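Local structure of phosphonate monoester hydrolase (Ruegeria pomeroyi, 4UPK) at residues T91-M96 with P407-G412. The protein belongs to the sulfatase family, built on the mixed alpha/beta fold of the alkaline phosphatase superfamily. Residues are numbered along the deposited sequence; the frame is centred on the assembly and turned at random.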
loop_
_atom_site.group_PDB
_atom_site.type_symbol
_atom_site.label_atom_id
_atom_site.label_comp_id
_atom_site.label_asym_id
_atom_site.label_seq_id
_atom_site.Cartn_x
_atom_site.Cartn_y
_atom_site.Cartn_z
ATOM N N THR A 91 -7.805 20.267 1.019
ATOM C CA THR A 91 -8.215 19.104 1.844
ATOM C C THR A 91 -9.502 19.351 2.630
ATOM O O THR A 91 -10.120 18.384 3.072
ATOM C CB THR A 91 -7.115 18.630 2.822
ATOM O OG1 THR A 91 -6.885 19.632 3.820
ATOM C CG2 THR A 91 -5.819 18.209 2.126
ATOM N N GLY A 92 -9.883 20.616 2.828
ATOM C CA GLY A 92 -11.078 20.951 3.602
ATOM C C GLY A 92 -10.908 20.762 5.103
ATOM O O GLY A 92 -11.898 20.750 5.845
ATOM N N GLN A 93 -9.640 20.654 5.570
ATOM C CA GLN A 93 -9.292 20.440 6.982
ATOM C C GLN A 93 -8.497 21.598 7.563
ATOM O O GLN A 93 -7.743 22.252 6.847
ATOM C CB GLN A 93 -8.421 19.173 7.148
ATOM C CG GLN A 93 -9.000 17.887 6.601
ATOM C CD GLN A 93 -8.094 16.704 6.845
ATOM O OE1 GLN A 93 -7.229 16.702 7.719
ATOM N NE2 GLN A 93 -8.317 15.637 6.118
ATOM N N TYR A 94 -8.597 21.788 8.879
ATOM C CA TYR A 94 -7.794 22.757 9.618
ATOM C C TYR A 94 -6.339 22.222 9.625
ATOM O O TYR A 94 -6.141 21.018 9.520
ATOM C CB TYR A 94 -8.303 22.884 11.068
ATOM C CG TYR A 94 -9.643 23.578 11.198
ATOM C CD1 TYR A 94 -9.771 24.942 10.954
ATOM C CD2 TYR A 94 -10.762 22.894 11.671
ATOM C CE1 TYR A 94 -10.991 25.595 11.119
ATOM C CE2 TYR A 94 -11.995 23.528 11.809
ATOM C CZ TYR A 94 -12.106 24.881 11.537
ATOM O OH TYR A 94 -13.334 25.493 11.649
ATOM N N ALA A 95 -5.348 23.111 9.718
ATOM C CA ALA A 95 -3.933 22.771 9.791
ATOM C C ALA A 95 -3.666 21.830 10.975
ATOM O O ALA A 95 -2.737 21.033 10.872
ATOM C CB ALA A 95 -3.093 24.043 9.919
ATOM N N MET A 96 -4.474 21.914 12.097
ATOM C CA MET A 96 -4.350 21.036 13.281
ATOM C C MET A 96 -4.663 19.585 12.924
ATOM O O MET A 96 -4.211 18.672 13.594
ATOM C CB MET A 96 -5.169 21.533 14.506
ATOM C CG MET A 96 -6.669 21.667 14.287
ATOM S SD MET A 96 -7.471 22.449 15.711
ATOM C CE MET A 96 -9.134 22.550 15.105
ATOM N N PRO A 407 -15.929 13.319 2.464
ATOM C CA PRO A 407 -15.322 12.522 3.544
ATOM C C PRO A 407 -15.514 13.181 4.927
ATOM O O PRO A 407 -15.595 14.414 5.017
ATOM C CB PRO A 407 -13.825 12.505 3.160
ATOM C CG PRO A 407 -13.773 12.853 1.756
ATOM C CD PRO A 407 -14.902 13.784 1.512
ATOM N N ASN A 408 -15.575 12.350 6.006
ATOM C CA ASN A 408 -15.703 12.803 7.397
ATOM C C ASN A 408 -14.457 13.595 7.856
ATOM O O ASN A 408 -14.580 14.452 8.734
ATOM C CB ASN A 408 -15.968 11.623 8.340
ATOM C CG ASN A 408 -17.404 11.154 8.389
ATOM O OD1 ASN A 408 -18.334 11.795 7.886
ATOM N ND2 ASN A 408 -17.620 10.032 9.058
ATOM N N ALA A 409 -13.279 13.335 7.243
ATOM C CA ALA A 409 -12.023 14.054 7.515
ATOM C C ALA A 409 -12.154 15.580 7.277
ATOM O O ALA A 409 -11.452 16.363 7.912
ATOM C CB ALA A 409 -10.907 13.494 6.639
ATOM N N VAL A 410 -13.064 15.986 6.374
ATOM C CA VAL A 410 -13.311 17.382 6.026
ATOM C C VAL A 410 -13.976 18.133 7.185
ATOM O O VAL A 410 -15.101 17.809 7.597
ATOM C CB VAL A 410 -14.058 17.523 4.659
ATOM C CG1 VAL A 410 -14.474 18.959 4.372
ATOM C CG2 VAL A 410 -13.216 16.974 3.511
ATOM N N ASP A 411 -13.257 19.130 7.715
ATOM C CA ASP A 411 -13.701 20.006 8.812
ATOM C C ASP A 411 -14.668 21.088 8.330
ATOM O O ASP A 411 -15.499 21.552 9.116
ATOM C CB ASP A 411 -12.498 20.676 9.491
ATOM C CG ASP A 411 -11.559 19.725 10.212
ATOM O OD1 ASP A 411 -12.051 18.863 10.973
ATOM O OD2 ASP A 411 -10.335 19.874 10.054
ATOM N N GLY A 412 -14.521 21.494 7.060
ATOM C CA GLY A 412 -15.351 22.510 6.427
ATOM C C GLY A 412 -16.756 22.052 6.142
ATOM O O GLY A 412 -17.036 20.854 6.112
HETATM O O HOH W 1 -15.338 24.090 10.427
#
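Asp411 meets the loop before helix 95-98 through both its backbone and its carboxylate. Its OD2 accepts a nearly straight hydrogen bond from Tyr94 N (2.8 Å, 166°) through the anti lone pair, and Asn97 ND2 binds the same oxygen. A short, flat acid suits this place: OD2 holds the N-H of Tyr94, the N-cap residue, while OD1 forms a salt bridge with Arg536. The backbone carbonyl of Gly92 is gripped twice, by Gly412 N at 3.0 Å from Gly92 O and, more weakly, by Asp411 N. Gly92, the first residue past helix 82-91, has positive phi (74°), which glycine adopts readily, and its bare CA lies 4.0 Å from Val410 CG1. With CG1 opposite its own backbone N (chi1 173°), Val410 divides its methyls, CG1 against Gly92 and CG2 against Thr91 O. The aliphatic part of Gln93 lies along Ala409, CG 3.2 Å from Ala409 O, and NE2 rests on Ala409 CB. Tyr94 CD2 lies 3.6 Å from Asp411 CB; a water joins Tyr94 OH to Asp411 O, and Glu390 also binds that hydroxyl. The buried contact thus joins the turn between helices 82-91 and 95-98 to the loop after helix 394-402, with Val410 packed on that helix and Tyr94 against strand 431-436.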